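Local coordinates for protein nucleoside-diphosphate-sugar pyrophosphorylase (Vibrio cholerae, PDB 4EVW) that probably transfers a nucleotidyl group from a nucleoside triphosphate to a sugar phosphate, releasing pyrophosphate, at residues Q20-L25 / N113-R118; T31-S36 / A60-E65; N38-Y43 / T47-I52; E65-T68 / Q74-I77. The protein carries 1 engineered substitution. One frame throughout, in Å; residues are numbered along the deposited sequence.

Overall arrangement
The four contacts belong to the N-terminal part of the chain, a Rossmann-like nucleotidyltransferase fold. Contact 1 joins a loop that carries the Pro21-Lys22 pair, which fits the end of the family's N-terminal signature, to the turn at Asn113-Thr116. By analogy with relatives it probably lies near the active site. The other three contacts are nested along the chain inside the loop that it closes. Contact 2 lies about 9 Å from contact 1, centre to centre, and helix 32-37 bonds to both segments of contact 1. Contacts 2 and 4 share helix 59-70, with centres about 8 Å apart. Contact 3 lies about 9 Å from contact 4, centre to centre, through neighbouring strands 49-54 and 75-80.

Contact 1 (Q20-L25 / N113-R118); sequences QPKYML and NIDTFR
Lys22 and Tyr23 reach across to Asp115 and Ile114. Pro21 and Lys22 fit the end of the N-terminal signature of sugar nucleotidyltransferases, and in relatives this region borders the active site. The Lys22 chain leaves the backbone toward 113-118, with chi1 away from a staggered position. CB and CG of Lys22 make no contact with 113-118. Lys22 CD lies 3.1 Å from Asp115 OD1, and Lys22 CE lies 3.2 Å from Asp115 OD1. The chain bends at chi3 (54°) and chi4 (61°), which curls the tip back to the same carboxylate oxygen, with Lys22 NZ 3.2 Å from Asp115 OD1. That pair is a salt bridge, but its hydrogen bond is weak. The two side chains cross at about a right angle. Beside them, CB of Tyr23 rests 4.1 Å from CG2 of Ile114. The Tyr23 ring leads away from 113-118, and its OH bonds to Thr59 at the start of helix 59-70. Asp115 sits in a type I turn from Asn113 to Thr116. Asn113 OD1 braces that turn, taking a weak bond from Asp115 N and a 2.8 Å bond from Thr116 OG1, with this hydroxyl tilted 27° from the carbonyl plane.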
loop_
_atom_site.group_PDB
_atom_site.type_symbol
_atom_site.label_atom_id
_atom_site.label_comp_id
_atom_site.label_asym_id
_atom_site.label_seq_id
_atom_site.Cartn_x
_atom_site.Cartn_y
_atom_site.Cartn_z
ATOM N N GLN A 20 -0.897 -12.072 -18.586
ATOM C CA GLN A 20 -1.561 -12.199 -17.288
ATOM C C GLN A 20 -1.266 -10.970 -16.432
ATOM O O GLN A 20 -0.227 -10.339 -16.594
ATOM C CB GLN A 20 -1.021 -13.413 -16.521
ATOM C CG GLN A 20 -1.334 -14.769 -17.098
ATOM C CD GLN A 20 -0.803 -15.877 -16.210
ATOM O OE1 GLN A 20 0.393 -16.175 -16.215
ATOM N NE2 GLN A 20 -1.686 -16.478 -15.420
ATOM N N PRO A 21 -2.183 -10.604 -15.521
ATOM C CA PRO A 21 -1.863 -9.436 -14.695
ATOM C C PRO A 21 -0.632 -9.790 -13.856
ATOM O O PRO A 21 -0.435 -10.946 -13.477
ATOM C CB PRO A 21 -3.136 -9.218 -13.866
ATOM C CG PRO A 21 -3.889 -10.516 -13.979
ATOM C CD PRO A 21 -3.595 -10.985 -15.370
ATOM N N LYS A 22 0.198 -8.791 -13.587
ATOM C CA LYS A 22 1.440 -8.989 -12.854
ATOM C C LYS A 22 1.371 -9.818 -11.573
ATOM O O LYS A 22 2.258 -10.633 -11.328
ATOM C CB LYS A 22 2.075 -7.619 -12.590
ATOM C CG LYS A 22 2.648 -7.397 -11.209
ATOM C CD LYS A 22 3.045 -5.935 -11.039
ATOM C CE LYS A 22 1.877 -5.001 -11.366
ATOM N NZ LYS A 22 0.705 -5.223 -10.473
ATOM N N TYR A 23 0.326 -9.642 -10.770
ATOM C CA TYR A 23 0.240 -10.402 -9.527
ATOM C C TYR A 23 0.036 -11.907 -9.719
ATOM O O TYR A 23 0.182 -12.682 -8.769
ATOM C CB TYR A 23 -0.844 -9.825 -8.604
ATOM C CG TYR A 23 -2.152 -9.489 -9.277
ATOM C CD1 TYR A 23 -2.468 -8.170 -9.608
ATOM C CD2 TYR A 23 -3.073 -10.487 -9.580
ATOM C CE1 TYR A 23 -3.677 -7.854 -10.226
ATOM C CE2 TYR A 23 -4.287 -10.183 -10.199
ATOM C CZ TYR A 23 -4.579 -8.867 -10.519
ATOM O OH TYR A 23 -5.774 -8.563 -11.135
HETATM N N MSE A 24 -0.286 -12.324 -10.943
HETATM C CA MSE A 24 -0.468 -13.747 -11.233
HETATM C C MSE A 24 0.793 -14.367 -11.823
HETATM O O MSE A 24 0.852 -15.580 -12.040
HETATM C CB MSE A 24 -1.636 -13.968 -12.202
HETATM C CG MSE A 24 -2.996 -13.631 -11.621
HETATM SE SE MSE A 24 -4.450 -14.132 -12.809
HETATM C CE MSE A 24 -5.939 -13.440 -11.784
ATOM N N LEU A 25 1.800 -13.542 -12.097
ATOM C CA LEU A 25 3.046 -14.062 -12.647
ATOM C C LEU A 25 3.718 -14.912 -11.575
ATOM O O LEU A 25 3.530 -14.674 -10.381
ATOM C CB LEU A 25 3.959 -12.916 -13.095
ATOM C CG LEU A 25 3.342 -12.078 -14.226
ATOM C CD1 LEU A 25 4.344 -11.050 -14.720
ATOM C CD2 LEU A 25 2.914 -13.002 -15.368
ATOM N N ASN A 113 1.274 -2.643 -1.053
ATOM C CA ASN A 113 1.004 -2.949 -2.445
ATOM C C ASN A 113 1.591 -4.285 -2.856
ATOM O O ASN A 113 2.588 -4.756 -2.300
ATOM C CB ASN A 113 1.491 -1.818 -3.347
ATOM C CG ASN A 113 2.983 -1.684 -3.354
ATOM O OD1 ASN A 113 3.671 -2.352 -4.122
ATOM N ND2 ASN A 113 3.502 -0.823 -2.488
ATOM N N ILE A 114 0.954 -4.890 -3.843
ATOM C CA ILE A 114 1.347 -6.195 -4.326
ATOM C C ILE A 114 2.670 -6.207 -5.112
ATOM O O ILE A 114 3.172 -7.276 -5.458
ATOM C CB ILE A 114 0.172 -6.795 -5.149
ATOM C CG1 ILE A 114 0.060 -8.291 -4.876
ATOM C CG2 ILE A 114 0.332 -6.483 -6.624
ATOM C CD1 ILE A 114 -0.245 -8.619 -3.422
ATOM N N ASP A 115 3.241 -5.025 -5.357
ATOM C CA ASP A 115 4.510 -4.897 -6.090
ATOM C C ASP A 115 5.715 -4.951 -5.159
ATOM O O ASP A 115 6.856 -4.872 -5.609
ATOM C CB ASP A 115 4.610 -3.553 -6.820
ATOM C CG ASP A 115 3.452 -3.291 -7.744
ATOM O OD1 ASP A 115 3.060 -4.214 -8.486
ATOM O OD2 ASP A 115 2.949 -2.147 -7.739
ATOM N N THR A 116 5.458 -5.076 -3.865
ATOM C CA THR A 116 6.530 -5.055 -2.887
ATOM C C THR A 116 6.557 -6.272 -1.979
ATOM O O THR A 116 5.505 -6.795 -1.614
ATOM C CB THR A 116 6.378 -3.800 -1.999
ATOM O OG1 THR A 116 6.189 -2.651 -2.835
ATOM C CG2 THR A 116 7.605 -3.592 -1.132
ATOM N N PHE A 117 7.760 -6.731 -1.633
ATOM C CA PHE A 117 7.891 -7.849 -0.703
ATOM C C PHE A 117 8.672 -7.351 0.500
ATOM O O PHE A 117 9.726 -6.714 0.368
ATOM C CB PHE A 117 8.651 -9.044 -1.284
ATOM C CG PHE A 117 8.251 -9.403 -2.675
ATOM C CD1 PHE A 117 6.946 -9.206 -3.121
ATOM C CD2 PHE A 117 9.189 -9.931 -3.551
ATOM C CE1 PHE A 117 6.584 -9.526 -4.424
ATOM C CE2 PHE A 117 8.844 -10.258 -4.855
ATOM C CZ PHE A 117 7.537 -10.054 -5.296
ATOM N N ARG A 118 8.143 -7.655 1.677
ATOM C CA ARG A 118 8.763 -7.261 2.939
ATOM C C ARG A 118 8.835 -8.528 3.773
ATOM O O ARG A 118 8.006 -8.746 4.661
ATOM C CB ARG A 118 7.894 -6.211 3.629
ATOM C CG ARG A 118 8.051 -4.823 3.030
ATOM C CD ARG A 118 9.304 -4.141 3.574
ATOM N NE ARG A 118 9.145 -3.817 4.991
ATOM C CZ ARG A 118 9.690 -4.508 5.988
ATOM N NH1 ARG A 118 10.452 -5.571 5.736
ATOM N NH2 ARG A 118 9.454 -4.152 7.245
#

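Contact 2 (T31-S36 / A60-E65); sequences TLFEHS and AVFVRE
Phe33 and Phe62 meet between helix 32-37 and helix 59-70, which pack side by side against the sheet of the Rossmann-like fold. The rings form an offset edge-to-face pair. The edge of Phe62 is turned to the face of Phe33, with centroids 5.6 Å apart and planes at 69°. In both residues CG is anti to the backbone N (chi1 171° for Phe33, 168° for Phe62), and the side chains slide past each other in opposite directions. CE2 of Phe62 comes to 3.7 Å from CB of Phe33. At the tip of the same ring, Thr31 meets CZ from the opposite direction, and its CG2 lies in the ring plane at the edge. On the inner side, the two methyls of Val63 touch the far end of the Phe33 ring, and CG1 is 3.9 Å from Phe33 CZ. Phe51 of strand 49-54 also meets the Phe33 ring, so this is the tight, buried part.

The other side is looser. Phe62 is itself only partly covered. Val61, Arg64 and Glu65 face solvent on the outer side of their helix, and no hydrogen bond joins the two segments.

The start of helix 32-37 is closed by a capping box. Glu34 N gives a 3.2 Å bond to Thr31 OG1, the N-cap. In return, Glu34 OE1 receives Thr31 N at 2.9 Å from above the carboxylate plane. Lys66 of helix 59-70 adds a long, weak ion pair to this oxygen. Glu34 OE1 also receives Thr31 OG1 at 2.6 Å, on its anti lone pair.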
loop_
_atom_site.group_PDB
_atom_site.type_symbol
_atom_site.label_atom_id
_atom_site.label_comp_id
_atom_site.label_asym_id
_atom_site.label_seq_id
_atom_site.Cartn_x
_atom_site.Cartn_y
_atom_site.Cartn_z
ATOM N N THR A 31 3.209 -17.304 -7.024
ATOM C CA THR A 31 2.817 -16.056 -7.664
ATOM C C THR A 31 3.346 -14.830 -6.940
ATOM O O THR A 31 3.631 -14.875 -5.744
ATOM C CB THR A 31 1.284 -15.936 -7.759
ATOM O OG1 THR A 31 0.718 -15.945 -6.441
ATOM C CG2 THR A 31 0.712 -17.099 -8.568
ATOM N N LEU A 32 3.482 -13.729 -7.667
ATOM C CA LEU A 32 3.965 -12.507 -7.050
ATOM C C LEU A 32 2.974 -12.104 -5.953
ATOM O O LEU A 32 3.368 -11.527 -4.939
ATOM C CB LEU A 32 4.133 -11.407 -8.108
ATOM C CG LEU A 32 5.174 -11.752 -9.189
ATOM C CD1 LEU A 32 5.426 -10.539 -10.079
ATOM C CD2 LEU A 32 6.475 -12.186 -8.530
ATOM N N PHE A 33 1.697 -12.438 -6.142
ATOM C CA PHE A 33 0.678 -12.134 -5.136
ATOM C C PHE A 33 1.080 -12.795 -3.822
ATOM O O PHE A 33 1.060 -12.168 -2.763
ATOM C CB PHE A 33 -0.688 -12.678 -5.563
ATOM C CG PHE A 33 -1.741 -12.591 -4.487
ATOM C CD1 PHE A 33 -2.406 -11.396 -4.234
ATOM C CD2 PHE A 33 -2.067 -13.711 -3.729
ATOM C CE1 PHE A 33 -3.383 -11.322 -3.242
ATOM C CE2 PHE A 33 -3.041 -13.643 -2.734
ATOM C CZ PHE A 33 -3.701 -12.447 -2.492
ATOM N N GLU A 34 1.453 -14.069 -3.902
ATOM C CA GLU A 34 1.857 -14.824 -2.719
ATOM C C GLU A 34 3.144 -14.292 -2.098
ATOM O O GLU A 34 3.260 -14.206 -0.874
ATOM C CB GLU A 34 2.014 -16.302 -3.077
ATOM C CG GLU A 34 0.697 -16.997 -3.398
ATOM C CD GLU A 34 0.904 -18.305 -4.139
ATOM O OE1 GLU A 34 1.052 -18.273 -5.379
ATOM O OE2 GLU A 34 0.935 -19.362 -3.475
ATOM N N HIS A 35 4.118 -13.949 -2.938
ATOM C CA HIS A 35 5.377 -13.401 -2.440
ATOM C C HIS A 35 5.107 -12.138 -1.628
ATOM O O HIS A 35 5.709 -11.919 -0.577
ATOM C CB HIS A 35 6.307 -13.029 -3.593
ATOM C CG HIS A 35 7.032 -14.192 -4.192
ATOM N ND1 HIS A 35 7.965 -14.926 -3.493
ATOM C CD2 HIS A 35 6.987 -14.725 -5.435
ATOM C CE1 HIS A 35 8.467 -15.861 -4.281
ATOM N NE2 HIS A 35 7.890 -15.759 -5.465
ATOM N N SER A 36 4.205 -11.301 -2.125
ATOM C CA SER A 36 3.892 -10.060 -1.433
ATOM C C SER A 36 3.074 -10.258 -0.162
ATOM O O SER A 36 3.427 -9.727 0.890
ATOM C CB SER A 36 3.158 -9.093 -2.367
ATOM O OG SER A 36 2.748 -7.936 -1.657
ATOM N N ALA A 60 -10.943 -12.004 -8.414
ATOM C CA ALA A 60 -11.580 -12.270 -7.126
ATOM C C ALA A 60 -11.432 -13.747 -6.760
ATOM O O ALA A 60 -11.114 -14.088 -5.617
ATOM C CB ALA A 60 -13.058 -11.878 -7.167
ATOM N N VAL A 61 -11.665 -14.625 -7.734
ATOM C CA VAL A 61 -11.539 -16.059 -7.503
ATOM C C VAL A 61 -10.086 -16.424 -7.192
ATOM O O VAL A 61 -9.819 -17.194 -6.266
ATOM C CB VAL A 61 -12.031 -16.864 -8.731
ATOM C CG1 VAL A 61 -11.620 -18.322 -8.607
ATOM C CG2 VAL A 61 -13.553 -16.753 -8.841
ATOM N N PHE A 62 -9.152 -15.865 -7.959
ATOM C CA PHE A 62 -7.726 -16.119 -7.751
ATOM C C PHE A 62 -7.306 -15.738 -6.324
ATOM O O PHE A 62 -6.666 -16.526 -5.618
ATOM C CB PHE A 62 -6.905 -15.316 -8.774
ATOM C CG PHE A 62 -5.421 -15.270 -8.484
ATOM C CD1 PHE A 62 -4.571 -16.279 -8.932
ATOM C CD2 PHE A 62 -4.876 -14.201 -7.777
ATOM C CE1 PHE A 62 -3.195 -16.216 -8.682
ATOM C CE2 PHE A 62 -3.507 -14.130 -7.519
ATOM C CZ PHE A 62 -2.662 -15.137 -7.973
ATOM N N VAL A 63 -7.676 -14.532 -5.901
ATOM C CA VAL A 63 -7.331 -14.053 -4.564
ATOM C C VAL A 63 -7.961 -14.901 -3.468
ATOM O O VAL A 63 -7.301 -15.250 -2.492
ATOM C CB VAL A 63 -7.761 -12.578 -4.370
ATOM C CG1 VAL A 63 -7.541 -12.140 -2.918
ATOM C CG2 VAL A 63 -6.962 -11.695 -5.306
ATOM N N ARG A 64 -9.237 -15.230 -3.623
ATOM C CA ARG A 64 -9.901 -16.038 -2.614
ATOM C C ARG A 64 -9.203 -17.389 -2.469
ATOM O O ARG A 64 -8.963 -17.854 -1.353
ATOM C CB ARG A 64 -11.375 -16.237 -2.963
ATOM C CG ARG A 64 -12.139 -16.951 -1.863
ATOM C CD ARG A 64 -13.642 -16.838 -2.045
ATOM N NE ARG A 64 -14.154 -15.491 -1.785
ATOM C CZ ARG A 64 -14.369 -14.977 -0.574
ATOM N NH1 ARG A 64 -14.118 -15.689 0.518
ATOM N NH2 ARG A 64 -14.852 -13.747 -0.456
ATOM N N GLU A 65 -8.867 -18.017 -3.592
ATOM C CA GLU A 65 -8.190 -19.310 -3.548
ATOM C C GLU A 65 -6.806 -19.218 -2.910
ATOM O O GLU A 65 -6.455 -20.036 -2.056
ATOM C CB GLU A 65 -8.066 -19.907 -4.958
ATOM C CG GLU A 65 -9.366 -20.480 -5.512
ATOM C CD GLU A 65 -9.192 -21.103 -6.892
ATOM O OE1 GLU A 65 -8.039 -21.210 -7.358
ATOM O OE2 GLU A 65 -10.205 -21.489 -7.511
#

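Contact 3 (N38-Y43 / T47-I52); sequences NSFAAY and TPFLFI
Thr47 N gives a backbone hydrogen bond to Tyr43 O, 3.0 Å long with an N-H...O angle of 159°, and so ties the two ends of the short connection before strand 49-54. Next to this bond the side chains of Tyr43 and Thr47 lie side by side and point the same way. OG1 of Thr47, which is hydrogen-bonded just outside the segment, lies 3.5 Å from CB of Tyr43 and 3.6 Å from its CD1. The ring of Tyr43 then leads away from the strand, and its OH bonds to Phe123 N. Phe49 points toward 38-43 and brings its ring edge to CB of Phe40 and to the carbonyl of Tyr43. CZ of Phe49 is 3.7 Å from CB of Phe40, while CE1 lies 3.9 Å from Tyr43 O, which sits in the plane of the ring. The end of Phe40 leads away from the strand; its ring meets Phe112 edge-to-face and also meets Phe121. The contact thus packs the connection that follows helix 32-37 onto the start of strand 49-54. That strand runs parallel between strands 2-5 and 75-80. Ile2 of the first touches Phe40, Thr47 and Phe49, and helix 59-70 covers Phe51 further along.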
loop_
_atom_site.group_PDB
_atom_site.type_symbol
_atom_site.label_atom_id
_atom_site.label_comp_id
_atom_site.label_asym_id
_atom_site.label_seq_id
_atom_site.Cartn_x
_atom_site.Cartn_y
_atom_site.Cartn_z
ATOM N N ASN A 38 2.780 -12.918 1.610
ATOM C CA ASN A 38 3.517 -13.700 2.597
ATOM C C ASN A 38 4.374 -12.828 3.503
ATOM O O ASN A 38 4.856 -13.286 4.543
ATOM C CB ASN A 38 4.377 -14.770 1.925
ATOM C CG ASN A 38 3.661 -16.096 1.842
ATOM O OD1 ASN A 38 2.839 -16.411 2.701
ATOM N ND2 ASN A 38 3.971 -16.886 0.819
ATOM N N SER A 39 4.565 -11.574 3.104
ATOM C CA SER A 39 5.319 -10.623 3.916
ATOM C C SER A 39 4.682 -10.612 5.296
ATOM O O SER A 39 5.364 -10.497 6.313
ATOM C CB SER A 39 5.205 -9.204 3.345
ATOM O OG SER A 39 5.787 -9.092 2.059
ATOM N N PHE A 40 3.358 -10.737 5.314
ATOM C CA PHE A 40 2.575 -10.690 6.547
ATOM C C PHE A 40 2.185 -12.031 7.159
ATOM O O PHE A 40 1.203 -12.113 7.903
ATOM C CB PHE A 40 1.304 -9.885 6.293
ATOM C CG PHE A 40 1.565 -8.524 5.727
ATOM C CD1 PHE A 40 1.531 -8.302 4.354
ATOM C CD2 PHE A 40 1.871 -7.465 6.572
ATOM C CE1 PHE A 40 1.803 -7.035 3.833
ATOM C CE2 PHE A 40 2.142 -6.202 6.064
ATOM C CZ PHE A 40 2.109 -5.984 4.696
ATOM N N ALA A 41 2.945 -13.075 6.856
ATOM C CA ALA A 41 2.636 -14.407 7.365
ATOM C C ALA A 41 2.428 -14.474 8.879
ATOM O O ALA A 41 1.642 -15.282 9.358
ATOM C CB ALA A 41 3.735 -15.387 6.944
ATOM N N ALA A 42 3.127 -13.636 9.632
ATOM C CA ALA A 42 2.988 -13.648 11.084
ATOM C C ALA A 42 1.601 -13.202 11.531
ATOM O O ALA A 42 1.208 -13.431 12.674
ATOM C CB ALA A 42 4.048 -12.749 11.718
ATOM N N TYR A 43 0.851 -12.592 10.620
ATOM C CA TYR A 43 -0.479 -12.080 10.945
ATOM C C TYR A 43 -1.655 -12.811 10.303
ATOM O O TYR A 43 -2.810 -12.403 10.461
ATOM C CB TYR A 43 -0.516 -10.600 10.579
ATOM C CG TYR A 43 0.518 -9.823 11.355
ATOM C CD1 TYR A 43 0.300 -9.489 12.693
ATOM C CD2 TYR A 43 1.747 -9.487 10.782
ATOM C CE1 TYR A 43 1.282 -8.847 13.448
ATOM C CE2 TYR A 43 2.738 -8.845 11.530
ATOM C CZ TYR A 43 2.495 -8.527 12.860
ATOM O OH TYR A 43 3.464 -7.890 13.599
ATOM N N THR A 47 -5.014 -11.224 12.051
ATOM C CA THR A 47 -5.379 -9.951 11.456
ATOM C C THR A 47 -6.199 -10.056 10.186
ATOM O O THR A 47 -5.914 -10.878 9.325
ATOM C CB THR A 47 -4.080 -9.178 11.158
ATOM O OG1 THR A 47 -3.251 -9.198 12.327
ATOM C CG2 THR A 47 -4.362 -7.741 10.755
ATOM N N PRO A 48 -7.240 -9.221 10.056
ATOM C CA PRO A 48 -8.038 -9.300 8.831
ATOM C C PRO A 48 -7.293 -8.676 7.653
ATOM O O PRO A 48 -6.488 -7.756 7.830
ATOM C CB PRO A 48 -9.310 -8.535 9.195
ATOM C CG PRO A 48 -8.826 -7.529 10.198
ATOM C CD PRO A 48 -7.861 -8.320 11.044
ATOM N N PHE A 49 -7.550 -9.199 6.459
ATOM C CA PHE A 49 -6.950 -8.687 5.228
ATOM C C PHE A 49 -8.073 -8.254 4.301
ATOM O O PHE A 49 -9.099 -8.930 4.197
ATOM C CB PHE A 49 -6.147 -9.769 4.484
ATOM C CG PHE A 49 -4.825 -10.091 5.104
ATOM C CD1 PHE A 49 -4.759 -10.729 6.336
ATOM C CD2 PHE A 49 -3.639 -9.754 4.452
ATOM C CE1 PHE A 49 -3.534 -11.029 6.916
ATOM C CE2 PHE A 49 -2.407 -10.049 5.024
ATOM C CZ PHE A 49 -2.354 -10.689 6.259
ATOM N N LEU A 50 -7.884 -7.123 3.631
ATOM C CA LEU A 50 -8.869 -6.646 2.667
ATOM C C LEU A 50 -8.156 -6.546 1.330
ATOM O O LEU A 50 -7.213 -5.761 1.178
ATOM C CB LEU A 50 -9.414 -5.270 3.055
ATOM C CG LEU A 50 -10.274 -4.572 1.991
ATOM C CD1 LEU A 50 -11.516 -5.388 1.670
ATOM C CD2 LEU A 50 -10.668 -3.197 2.501
ATOM N N PHE A 51 -8.594 -7.355 0.368
ATOM C CA PHE A 51 -8.006 -7.335 -0.963
ATOM C C PHE A 51 -8.974 -6.566 -1.851
ATOM O O PHE A 51 -10.148 -6.923 -1.951
ATOM C CB PHE A 51 -7.826 -8.768 -1.473
ATOM C CG PHE A 51 -6.909 -9.602 -0.612
ATOM C CD1 PHE A 51 -5.530 -9.422 -0.663
ATOM C CD2 PHE A 51 -7.427 -10.545 0.265
ATOM C CE1 PHE A 51 -4.676 -10.175 0.152
ATOM C CE2 PHE A 51 -6.582 -11.303 1.086
ATOM C CZ PHE A 51 -5.205 -11.114 1.025
ATOM N N ILE A 52 -8.488 -5.502 -2.479
ATOM C CA ILE A 52 -9.341 -4.694 -3.342
ATOM C C ILE A 52 -8.906 -4.948 -4.767
ATOM O O ILE A 52 -7.833 -4.529 -5.195
ATOM C CB ILE A 52 -9.222 -3.201 -3.005
ATOM C CG1 ILE A 52 -9.413 -3.001 -1.496
ATOM C CG2 ILE A 52 -10.288 -2.418 -3.761
ATOM C CD1 ILE A 52 -9.082 -1.594 -1.009
#

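Contact 4 (E65-T68 / Q74-I77); sequences EKAT and QFYI
Ala67 on helix 59-70 packs onto Phe75 of strand 75-80, within the beta-alpha-beta unit of strand 49-54, helix 59-70 and strand 75-80. The main interaction is CH-pi. CB of Ala67 stands 3.6 Å from the centroid of the Phe75 ring and only 9° off its normal. The methyl is therefore centred over one face. Its distances to the six ring carbons differ little, and Ala67 CB is 3.7 Å from both CE2 and CZ of Phe75. The ring is put there by chi1 of 69°, which sets CG between the backbone N and the carbonyl carbon and brings one ring face to the Ala67 methyl.

The second interaction is plain contact at the ring edge. OG1 of Thr68 lies near the ring plane, 3.7 Å from CZ of Phe75. This oxygen bonds to Arg64 O one turn back along the helix, so its polar need is met within the helix. Phe49 and Phe51 of strand 49-54 also touch Phe75, and Arg64 touches it from the helix.

No hydrogen bond or ion pair crosses the two segments. The helix is thus held to this strand here by dispersion and shape.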
loop_
_atom_site.group_PDB
_atom_site.type_symbol
_atom_site.label_atom_id
_atom_site.label_comp_id
_atom_site.label_asym_id
_atom_site.label_seq_id
_atom_site.Cartn_x
_atom_site.Cartn_y
_atom_site.Cartn_z
ATOM N N GLU A 65 -8.867 -18.017 -3.592
ATOM C CA GLU A 65 -8.190 -19.310 -3.548
ATOM C C GLU A 65 -6.806 -19.218 -2.910
ATOM O O GLU A 65 -6.455 -20.036 -2.056
ATOM C CB GLU A 65 -8.066 -19.907 -4.958
ATOM C CG GLU A 65 -9.366 -20.480 -5.512
ATOM C CD GLU A 65 -9.192 -21.103 -6.892
ATOM O OE1 GLU A 65 -8.039 -21.210 -7.358
ATOM O OE2 GLU A 65 -10.205 -21.489 -7.511
ATOM N N LYS A 66 -6.017 -18.229 -3.323
ATOM C CA LYS A 66 -4.673 -18.061 -2.779
ATOM C C LYS A 66 -4.689 -17.692 -1.298
ATOM O O LYS A 66 -3.900 -18.227 -0.517
ATOM C CB LYS A 66 -3.903 -16.994 -3.564
ATOM C CG LYS A 66 -3.637 -17.355 -5.019
ATOM C CD LYS A 66 -2.709 -18.553 -5.153
ATOM C CE LYS A 66 -2.570 -18.959 -6.614
ATOM N NZ LYS A 66 -1.496 -19.967 -6.836
ATOM N N ALA A 67 -5.576 -16.779 -0.906
ATOM C CA ALA A 67 -5.658 -16.375 0.499
ATOM C C ALA A 67 -6.020 -17.565 1.384
ATOM O O ALA A 67 -5.454 -17.751 2.463
ATOM C CB ALA A 67 -6.700 -15.268 0.674
ATOM N N THR A 68 -6.972 -18.369 0.927
ATOM C CA THR A 68 -7.414 -19.539 1.688
ATOM C C THR A 68 -6.246 -20.495 1.827
ATOM O O THR A 68 -5.964 -21.040 2.899
ATOM C CB THR A 68 -8.538 -20.274 0.952
ATOM O OG1 THR A 68 -9.645 -19.385 0.788
ATOM C CG2 THR A 68 -8.984 -21.504 1.736
ATOM N N GLN A 74 -8.973 -14.619 8.236
ATOM C CA GLN A 74 -10.046 -13.654 8.053
ATOM C C GLN A 74 -9.683 -12.689 6.946
ATOM O O GLN A 74 -8.724 -11.924 7.057
ATOM C CB GLN A 74 -10.328 -12.872 9.341
ATOM C CG GLN A 74 -11.155 -13.625 10.376
ATOM C CD GLN A 74 -12.473 -14.165 9.823
ATOM O OE1 GLN A 74 -13.261 -13.436 9.213
ATOM N NE2 GLN A 74 -12.719 -15.451 10.049
ATOM N N PHE A 75 -10.433 -12.744 5.856
ATOM C CA PHE A 75 -10.163 -11.824 4.773
ATOM C C PHE A 75 -11.424 -11.463 4.026
ATOM O O PHE A 75 -12.422 -12.196 4.041
ATOM C CB PHE A 75 -9.080 -12.378 3.833
ATOM C CG PHE A 75 -9.502 -13.579 3.030
ATOM C CD1 PHE A 75 -10.107 -13.424 1.787
ATOM C CD2 PHE A 75 -9.275 -14.867 3.511
ATOM C CE1 PHE A 75 -10.478 -14.537 1.030
ATOM C CE2 PHE A 75 -9.642 -15.986 2.764
ATOM C CZ PHE A 75 -10.244 -15.821 1.520
ATOM N N TYR A 76 -11.366 -10.306 3.385
ATOM C CA TYR A 76 -12.482 -9.771 2.640
ATOM C C TYR A 76 -11.992 -9.384 1.264
ATOM O O TYR A 76 -10.824 -9.033 1.073
ATOM C CB TYR A 76 -13.024 -8.532 3.355
ATOM C CG TYR A 76 -13.298 -8.750 4.823
ATOM C CD1 TYR A 76 -14.478 -9.357 5.251
ATOM C CD2 TYR A 76 -12.371 -8.359 5.789
ATOM C CE1 TYR A 76 -14.726 -9.565 6.608
ATOM C CE2 TYR A 76 -12.609 -8.563 7.146
ATOM C CZ TYR A 76 -13.787 -9.165 7.549
ATOM O OH TYR A 76 -14.023 -9.363 8.893
ATOM N N ILE A 77 -12.889 -9.456 0.295
ATOM C CA ILE A 77 -12.536 -9.086 -1.057
ATOM C C ILE A 77 -13.546 -8.059 -1.522
ATOM O O ILE A 77 -14.755 -8.277 -1.440
ATOM C CB ILE A 77 -12.561 -10.301 -2.001
ATOM C CG1 ILE A 77 -11.482 -11.298 -1.579
ATOM C CG2 ILE A 77 -12.339 -9.846 -3.445
ATOM C CD1 ILE A 77 -11.471 -12.567 -2.406
#